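Local coordinates for protein ribulose-bisphosphate carboxylase (PDB 4NAS) that is a member of the ribulose-bisphosphate carboxylase large-chain family, joining an N-terminal domain to a TIM-barrel catalytic domain that carries a calcium site, at residues 54-59 / 83-88; 144-149 / 357-362; 338-343 / 376-381. All coordinates share one frame; numbering follows the deposited sequence.

Contact 1 of 3, residues 54-59 / 83-88; sequences AKHCGR and PVANLN
His56 and Pro83 bring the two backbones nearest, with their CA atoms 6.1 Å apart, where a type I turn from Ala54 to Cys57 meets the short 3-10 segment 84-86. The contact is a compact example of one amide serving a whole residue. Asn86 uses both ends of its carboxamide on His56: OD1 receives His56 ND1 at 2.8 Å, and ND2 donates to the backbone atom His56 O at 3.0 Å. The first bond lies practically in the plane of the imidazole; the second is nearly straight (170°), stays in the amide plane and meets a lone pair of the carbonyl. Ring and amide are only 13° apart, so the two flat groups are nearly coplanar, meeting edge to edge through ND1 and OD1. In Asn86, CG stands beside the backbone N, which places the carboxamide against both ND1 and O of His56. Next to this pair Pro83 turns its ring onto the turn, CG lying 3.2 Å from Cys57 O, while CD rests near Gly58 CA. At the margin Lys55 reaches over to Ala85, NZ coming 3.8 Å from Ala85 CB, and its CE lies above one face of the His56 ring, displaced toward the rim. These loops belong to the N-terminal domain and follow helix 47-54 and strand 73-83. They also form part of the dimer surface: His56 NE2 is hydrogen-bonded to Tyr186 OH of the second subunit. With both ring nitrogens hydrogen-bonded, rotation of the imidazole is probably restricted, and Asn86 probably helps to hold NE2 toward that tyrosine.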
loop_
_atom_site.group_PDB
_atom_site.type_symbol
_atom_site.label_atom_id
_atom_site.label_comp_id
_atom_site.label_asym_id
_atom_site.label_seq_id
_atom_site.Cartn_x
_atom_site.Cartn_y
_atom_site.Cartn_z
ATOM N N ALA B 54 -26.763 10.129 -14.454
ATOM C CA ALA B 54 -27.314 9.548 -13.233
ATOM C C ALA B 54 -26.864 8.107 -13.027
ATOM O O ALA B 54 -26.634 7.679 -11.898
ATOM C CB ALA B 54 -28.838 9.632 -13.243
ATOM N N LYS B 55 -26.723 7.373 -14.126
ATOM C CA LYS B 55 -26.321 5.974 -14.066
ATOM C C LYS B 55 -24.882 5.795 -13.581
ATOM O O LYS B 55 -24.489 4.691 -13.220
ATOM C CB LYS B 55 -26.525 5.286 -15.424
ATOM C CG LYS B 55 -25.258 5.152 -16.265
ATOM C CD LYS B 55 -25.118 3.748 -16.842
ATOM C CE LYS B 55 -23.653 3.333 -16.958
ATOM N NZ LYS B 55 -23.509 1.913 -17.400
ATOM N N HIS B 56 -24.108 6.879 -13.570
ATOM C CA HIS B 56 -22.742 6.852 -13.058
ATOM C C HIS B 56 -22.689 7.296 -11.599
ATOM O O HIS B 56 -21.621 7.281 -10.967
ATOM C CB HIS B 56 -21.823 7.747 -13.899
ATOM C CG HIS B 56 -21.490 7.184 -15.245
ATOM N ND1 HIS B 56 -20.438 6.315 -15.447
ATOM C CD2 HIS B 56 -22.075 7.356 -16.455
ATOM C CE1 HIS B 56 -20.384 5.983 -16.725
ATOM N NE2 HIS B 56 -21.368 6.602 -17.360
ATOM N N CYS B 57 -23.836 7.699 -11.056
ATOM C CA CYS B 57 -23.834 8.231 -9.698
ATOM C C CYS B 57 -23.950 7.124 -8.654
ATOM O O CYS B 57 -24.628 6.123 -8.874
ATOM C CB CYS B 57 -24.938 9.279 -9.501
ATOM S SG CYS B 57 -24.880 10.092 -7.879
ATOM N N GLY B 58 -23.296 7.321 -7.514
ATOM C CA GLY B 58 -23.377 6.374 -6.413
ATOM C C GLY B 58 -24.655 6.523 -5.611
ATOM O O GLY B 58 -25.456 7.428 -5.874
ATOM N N ARG B 59 -24.872 5.623 -4.652
ATOM C CA ARG B 59 -26.064 5.687 -3.800
ATOM C C ARG B 59 -25.771 5.189 -2.390
ATOM O O ARG B 59 -24.880 4.364 -2.189
ATOM C CB ARG B 59 -27.233 4.895 -4.403
ATOM C CG ARG B 59 -26.886 4.127 -5.662
ATOM C CD ARG B 59 -27.882 3.032 -5.978
ATOM N NE ARG B 59 -27.393 2.219 -7.088
ATOM C CZ ARG B 59 -26.963 0.966 -6.976
ATOM N NH1 ARG B 59 -26.529 0.320 -8.049
ATOM N NH2 ARG B 59 -26.981 0.351 -5.800
ATOM N N PRO B 83 -21.088 2.443 -8.742
ATOM C CA PRO B 83 -21.384 1.790 -10.023
ATOM C C PRO B 83 -20.107 1.254 -10.638
ATOM O O PRO B 83 -19.097 1.955 -10.635
ATOM C CB PRO B 83 -21.931 2.941 -10.882
ATOM C CG PRO B 83 -22.503 3.905 -9.901
ATOM C CD PRO B 83 -21.607 3.821 -8.676
ATOM N N VAL B 84 -20.140 0.031 -11.152
ATOM C CA VAL B 84 -18.925 -0.618 -11.649
ATOM C C VAL B 84 -18.403 0.056 -12.919
ATOM O O VAL B 84 -17.222 -0.049 -13.262
ATOM C CB VAL B 84 -19.195 -2.122 -11.900
ATOM C CG1 VAL B 84 -18.021 -2.809 -12.614
ATOM C CG2 VAL B 84 -19.485 -2.798 -10.584
ATOM N N ALA B 85 -19.286 0.780 -13.598
ATOM C CA ALA B 85 -18.927 1.445 -14.834
ATOM C C ALA B 85 -17.893 2.537 -14.645
ATOM O O ALA B 85 -17.319 2.999 -15.625
ATOM C CB ALA B 85 -20.165 2.009 -15.515
ATOM N N ASN B 86 -17.658 2.962 -13.404
ATOM C CA ASN B 86 -16.642 3.982 -13.154
ATOM C C ASN B 86 -15.251 3.409 -12.908
ATOM O O ASN B 86 -14.275 4.164 -12.800
ATOM C CB ASN B 86 -17.028 4.874 -11.970
ATOM C CG ASN B 86 -18.348 5.532 -12.172
ATOM O OD1 ASN B 86 -18.801 5.690 -13.309
ATOM N ND2 ASN B 86 -18.995 5.908 -11.078
ATOM N N LEU B 87 -15.169 2.084 -12.809
ATOM C CA LEU B 87 -13.893 1.418 -12.560
ATOM C C LEU B 87 -13.293 1.003 -13.905
ATOM O O LEU B 87 -13.925 1.161 -14.960
ATOM C CB LEU B 87 -14.059 0.219 -11.599
ATOM C CG LEU B 87 -14.695 0.550 -10.238
ATOM C CD1 LEU B 87 -14.759 -0.663 -9.307
ATOM C CD2 LEU B 87 -13.966 1.693 -9.544
ATOM N N ASN B 88 -12.069 0.489 -13.874
ATOM C CA ASN B 88 -11.358 0.149 -15.106
ATOM C C ASN B 88 -10.663 -1.197 -14.990
ATOM O O ASN B 88 -9.721 -1.456 -15.717
ATOM C CB ASN B 88 -10.330 1.242 -15.480
ATOM C CG ASN B 88 -9.136 1.298 -14.506
ATOM O OD1 ASN B 88 -9.065 0.515 -13.555
ATOM N ND2 ASN B 88 -8.197 2.215 -14.751
#

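Contact 2 of 3, residues 144-149 / 357-362; sequences LVMSIF and VLNAGG
The carboxamide of Asn359 has the methyl CE of Met146, modelled as selenomethionine, over one face, 3.4 Å from Asn359 CG, whereas Ile148 CD1 approaches from beyond the oxygen, 3.4 Å from Asn359 OD1 and somewhat off the amide plane. Beyond the two segments, Asn359 ND2 is tied to Ala335 O, which helps to fix the rotation of the group. Met146 and Asn359 run side by side, both with CG anti to the backbone N. A turn at the last torsion of Met146 (chi3 67°) swings its methyl over the amide, while its CB packs on Val357 CG1 at 3.7 Å. Three backbone hydrogen bonds join the parallel strands in step: Leu358 N to Leu144 O (2.7 Å), Met146 N to Leu358 O (2.8 Å) and Ala360 N to Met146 O (3.0 Å). The first and last strands of an eight-stranded beta/alpha barrel meet in this way, the general means by which a TIM barrel closes into a ring; their axes differ in direction by 23°. Leu144, Met146, Val357 and Asn359 share one face of the sheet. On the other, Val145 CG2 meets Leu358 CD1 at 4.2 Å, and both residues lie against Ile382 of helix 371-386. Past the strand ends Ile148 still leans on the second segment, its CD1 packing near Ala360 O. Gly361 then takes the N-cap position of helix 362-365. Ser147 OG is hydrogen-bonded to Gln167 OE1, and the side chain of Ile148 comes within about 5 Å of a bound calcium ion.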
loop_
_atom_site.group_PDB
_atom_site.type_symbol
_atom_site.label_atom_id
_atom_site.label_comp_id
_atom_site.label_asym_id
_atom_site.label_seq_id
_atom_site.Cartn_x
_atom_site.Cartn_y
_atom_site.Cartn_z
ATOM N N LEU B 144 -0.026 -29.936 3.402
ATOM C CA LEU B 144 1.332 -29.798 2.916
ATOM C C LEU B 144 2.207 -29.316 4.058
ATOM O O LEU B 144 1.701 -28.753 5.029
ATOM C CB LEU B 144 1.353 -28.782 1.782
ATOM C CG LEU B 144 1.050 -29.308 0.378
ATOM C CD1 LEU B 144 -0.400 -29.725 0.190
ATOM C CD2 LEU B 144 1.448 -28.243 -0.632
ATOM N N VAL B 145 3.514 -29.520 3.956
ATOM C CA VAL B 145 4.414 -29.088 5.026
ATOM C C VAL B 145 5.424 -28.125 4.439
ATOM O O VAL B 145 6.074 -28.440 3.436
ATOM C CB VAL B 145 5.174 -30.282 5.688
ATOM C CG1 VAL B 145 6.131 -29.793 6.761
ATOM C CG2 VAL B 145 4.194 -31.304 6.278
HETATM N N MSE B 146 5.534 -26.950 5.053
HETATM C CA MSE B 146 6.479 -25.939 4.594
HETATM C C MSE B 146 7.456 -25.517 5.698
HETATM O O MSE B 146 7.044 -25.284 6.835
HETATM C CB MSE B 146 5.732 -24.718 4.050
HETATM C CG MSE B 146 6.632 -23.586 3.560
HETATM SE SE MSE B 146 5.512 -22.286 2.588
HETATM C CE MSE B 146 4.479 -21.664 4.097
ATOM N N SER B 147 8.745 -25.453 5.356
ATOM C CA SER B 147 9.795 -24.976 6.277
ATOM C C SER B 147 10.295 -23.584 5.840
ATOM O O SER B 147 10.202 -23.216 4.669
ATOM C CB SER B 147 10.952 -25.998 6.379
ATOM O OG SER B 147 11.892 -25.650 7.389
ATOM N N ILE B 148 10.763 -22.780 6.792
ATOM C CA ILE B 148 11.294 -21.461 6.471
ATOM C C ILE B 148 12.755 -21.350 6.893
ATOM O O ILE B 148 13.089 -21.696 8.022
ATOM C CB ILE B 148 10.506 -20.349 7.203
ATOM C CG1 ILE B 148 9.004 -20.479 6.919
ATOM C CG2 ILE B 148 11.055 -18.982 6.834
ATOM C CD1 ILE B 148 8.099 -19.891 7.988
ATOM N N PHE B 149 13.611 -20.863 5.996
ATOM C CA PHE B 149 15.016 -20.579 6.315
ATOM C C PHE B 149 15.148 -19.791 7.606
ATOM O O PHE B 149 14.513 -18.758 7.776
ATOM C CB PHE B 149 15.693 -19.780 5.192
ATOM C CG PHE B 149 16.293 -20.628 4.129
ATOM C CD1 PHE B 149 15.511 -21.135 3.102
ATOM C CD2 PHE B 149 17.643 -20.943 4.157
ATOM C CE1 PHE B 149 16.080 -21.944 2.126
ATOM C CE2 PHE B 149 18.200 -21.738 3.178
ATOM C CZ PHE B 149 17.419 -22.235 2.165
ATOM N N VAL B 357 -1.620 -25.618 4.384
ATOM C CA VAL B 357 -0.169 -25.706 4.432
ATOM C C VAL B 357 0.256 -25.554 5.885
ATOM O O VAL B 357 -0.093 -24.560 6.524
ATOM C CB VAL B 357 0.504 -24.618 3.602
ATOM C CG1 VAL B 357 2.029 -24.735 3.721
ATOM C CG2 VAL B 357 0.052 -24.706 2.128
ATOM N N LEU B 358 0.976 -26.551 6.413
ATOM C CA LEU B 358 1.565 -26.435 7.736
ATOM C C LEU B 358 2.789 -25.533 7.600
ATOM O O LEU B 358 3.830 -25.929 7.080
ATOM C CB LEU B 358 1.899 -27.811 8.357
ATOM C CG LEU B 358 0.677 -28.699 8.628
ATOM C CD1 LEU B 358 1.069 -30.166 8.794
ATOM C CD2 LEU B 358 -0.123 -28.205 9.835
ATOM N N ASN B 359 2.608 -24.289 8.029
ATOM C CA ASN B 359 3.579 -23.226 7.850
ATOM C C ASN B 359 4.489 -23.204 9.070
ATOM O O ASN B 359 4.263 -22.454 10.015
ATOM C CB ASN B 359 2.813 -21.900 7.704
ATOM C CG ASN B 359 3.693 -20.736 7.313
ATOM O OD1 ASN B 359 4.908 -20.850 7.283
ATOM N ND2 ASN B 359 3.071 -19.588 7.032
ATOM N N ALA B 360 5.506 -24.059 9.064
ATOM C CA ALA B 360 6.366 -24.185 10.228
ATOM C C ALA B 360 7.643 -23.344 10.119
ATOM O O ALA B 360 8.244 -23.242 9.055
ATOM C CB ALA B 360 6.710 -25.638 10.453
ATOM N N GLY B 361 8.056 -22.752 11.230
ATOM C CA GLY B 361 9.321 -22.039 11.284
ATOM C C GLY B 361 10.146 -22.521 12.460
ATOM O O GLY B 361 11.008 -23.395 12.314
ATOM N N GLY B 362 9.875 -21.950 13.634
ATOM C CA GLY B 362 10.462 -22.440 14.869
ATOM C C GLY B 362 10.062 -23.880 15.114
ATOM O O GLY B 362 10.769 -24.618 15.798
#

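Contact 3 of 3, residues 338-343 / 376-381; sequences AGIYPG and RAFFDA
Ala377 O is met from two directions: Ala381 N, one turn further along the helix, bonds to it at 3.1 Å, and Pro342 CB of the loop settles 3.9 Å away. No hydrogen bond crosses between the segments, so the contact illustrates how a proline can be received by a helix through carbon contacts. The pyrrolidine ring sits on a patch made by Ala377, Phe378 and Ala381. Its CG touches Ala377 CB at 3.6 Å and stands directly over the middle of the Phe378 ring, 3.9 Å from the centroid and 4° off the normal, a well-centred CH-pi contact. Pro342 CD shares that face, lying closest to CZ. The fold explains the meeting: residues 338-343 follow strand 333-337 of the TIM barrel and lead into helix 345-352, while 376-381 belong to helix 371-386, which packs outside the last barrel strand. In Phe378, CG beside the backbone N (chi1 -76°) brings the ring against the loop, with one face to Pro342. Its rim meets the chain just ahead of the proline, for Ile340 O lies at the ring edge, near the ring plane, 3.7 Å from Phe378 CZ. Ile340 crosses the aromatic side chain at about a right angle and offers CG2 to Phe378 CE1 at 4.1 Å. Further along, Ala381 CB lies 3.6 Å from Pro342 O. Helix 399-408 completes the setting, with Leu401 and Ala404 packed on Pro342 and the ring of Trp408 stacked on Tyr341.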
loop_
_atom_site.group_PDB
_atom_site.type_symbol
_atom_site.label_atom_id
_atom_site.label_comp_id
_atom_site.label_asym_id
_atom_site.label_seq_id
_atom_site.Cartn_x
_atom_site.Cartn_y
_atom_site.Cartn_z
ATOM N N ALA B 338 2.565 -18.836 12.821
ATOM C CA ALA B 338 2.768 -18.690 14.277
ATOM C C ALA B 338 2.063 -19.730 15.158
ATOM O O ALA B 338 0.883 -20.017 14.995
ATOM C CB ALA B 338 2.483 -17.262 14.763
ATOM N N GLY B 339 2.812 -20.314 16.090
ATOM C CA GLY B 339 2.230 -21.294 16.986
ATOM C C GLY B 339 1.962 -22.623 16.303
ATOM O O GLY B 339 1.179 -23.430 16.787
ATOM N N ILE B 340 2.614 -22.853 15.169
ATOM C CA ILE B 340 2.420 -24.084 14.418
ATOM C C ILE B 340 3.422 -25.157 14.876
ATOM O O ILE B 340 4.593 -25.079 14.538
ATOM C CB ILE B 340 2.621 -23.830 12.917
ATOM C CG1 ILE B 340 1.773 -22.634 12.458
ATOM C CG2 ILE B 340 2.337 -25.095 12.099
ATOM C CD1 ILE B 340 0.246 -22.801 12.649
ATOM N N TYR B 341 2.945 -26.144 15.640
ATOM C CA TYR B 341 3.751 -27.290 16.083
ATOM C C TYR B 341 3.005 -28.608 15.891
ATOM O O TYR B 341 1.770 -28.604 15.784
ATOM C CB TYR B 341 4.094 -27.122 17.549
ATOM C CG TYR B 341 4.714 -25.790 17.839
ATOM C CD1 TYR B 341 6.035 -25.534 17.489
ATOM C CD2 TYR B 341 3.979 -24.777 18.438
ATOM C CE1 TYR B 341 6.613 -24.316 17.757
ATOM C CE2 TYR B 341 4.544 -23.554 18.698
ATOM C CZ TYR B 341 5.863 -23.325 18.363
ATOM O OH TYR B 341 6.442 -22.095 18.629
ATOM N N PRO B 342 3.744 -29.740 15.862
ATOM C CA PRO B 342 3.112 -31.043 15.607
ATOM C C PRO B 342 1.941 -31.348 16.534
ATOM O O PRO B 342 0.976 -31.966 16.094
ATOM C CB PRO B 342 4.260 -32.033 15.829
ATOM C CG PRO B 342 5.472 -31.273 15.378
ATOM C CD PRO B 342 5.215 -29.863 15.923
ATOM N N GLY B 343 2.000 -30.872 17.776
ATOM C CA GLY B 343 0.919 -31.081 18.720
ATOM C C GLY B 343 -0.355 -30.367 18.301
ATOM O O GLY B 343 -1.454 -30.731 18.718
ATOM N N ARG B 376 10.139 -34.391 10.210
ATOM C CA ARG B 376 9.613 -35.746 10.402
ATOM C C ARG B 376 8.443 -35.722 11.385
ATOM O O ARG B 376 7.414 -36.365 11.149
ATOM C CB ARG B 376 10.710 -36.707 10.884
ATOM C CG ARG B 376 11.786 -36.954 9.841
ATOM C CD ARG B 376 12.890 -37.838 10.363
ATOM N NE ARG B 376 12.438 -39.210 10.560
ATOM C CZ ARG B 376 12.472 -40.140 9.616
ATOM N NH1 ARG B 376 12.941 -39.837 8.412
ATOM N NH2 ARG B 376 12.049 -41.375 9.878
ATOM N N ALA B 377 8.616 -34.954 12.466
ATOM C CA ALA B 377 7.581 -34.730 13.485
ATOM C C ALA B 377 6.210 -34.384 12.919
ATOM O O ALA B 377 5.192 -34.903 13.377
ATOM C CB ALA B 377 8.012 -33.625 14.428
ATOM N N PHE B 378 6.172 -33.481 11.945
ATOM C CA PHE B 378 4.894 -33.088 11.370
ATOM C C PHE B 378 4.297 -34.253 10.596
ATOM O O PHE B 378 3.107 -34.550 10.711
ATOM C CB PHE B 378 5.028 -31.838 10.491
ATOM C CG PHE B 378 5.170 -30.557 11.277
ATOM C CD1 PHE B 378 4.048 -29.916 11.799
ATOM C CD2 PHE B 378 6.417 -29.979 11.479
ATOM C CE1 PHE B 378 4.170 -28.738 12.530
ATOM C CE2 PHE B 378 6.547 -28.808 12.204
ATOM C CZ PHE B 378 5.422 -28.183 12.731
ATOM N N PHE B 379 5.125 -34.928 9.817
ATOM C CA PHE B 379 4.668 -36.117 9.123
ATOM C C PHE B 379 4.187 -37.233 10.078
ATOM O O PHE B 379 3.224 -37.944 9.767
ATOM C CB PHE B 379 5.726 -36.582 8.107
ATOM C CG PHE B 379 5.782 -35.718 6.867
ATOM C CD1 PHE B 379 4.804 -35.832 5.882
ATOM C CD2 PHE B 379 6.785 -34.780 6.695
ATOM C CE1 PHE B 379 4.829 -35.027 4.746
ATOM C CE2 PHE B 379 6.816 -33.966 5.550
ATOM C CZ PHE B 379 5.841 -34.098 4.578
ATOM N N ASP B 380 4.810 -37.350 11.251
ATOM C CA ASP B 380 4.363 -38.313 12.271
ATOM C C ASP B 380 2.938 -38.006 12.781
ATOM O O ASP B 380 2.101 -38.908 12.954
ATOM C CB ASP B 380 5.344 -38.349 13.458
ATOM C CG ASP B 380 6.692 -38.977 13.102
ATOM O OD1 ASP B 380 6.725 -39.845 12.205
ATOM O OD2 ASP B 380 7.718 -38.608 13.733
ATOM N N ALA B 381 2.679 -36.729 13.020
ATOM C CA ALA B 381 1.363 -36.257 13.447
ATOM C C ALA B 381 0.321 -36.404 12.345
ATOM O O ALA B 381 -0.832 -36.737 12.609
ATOM C CB ALA B 381 1.453 -34.799 13.898
#

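How the contacts relate
The three contacts contrast a subunit interface with the barrel wall and the helix layer around it. Contact 1 lies in the N-terminal domain, its centre 44 Å from that of contact 2 and 50 Å from that of contact 3, and it is partly buried, with the second subunit against it. Its polar side-chain bonds are joined by proline packing. Contacts 2 and 3 are buried in the catalytic domain with centres 9 Å apart; backbone hydrogen bonds dominate the former, apolar packing the latter. These two interlock, their segments alternating along the chain: Ala360 CB rests 3.6 Å from Phe378 CE2, and Val145 packs on Phe379, so helix 371-386 serves both the barrel seam and the loop beside it.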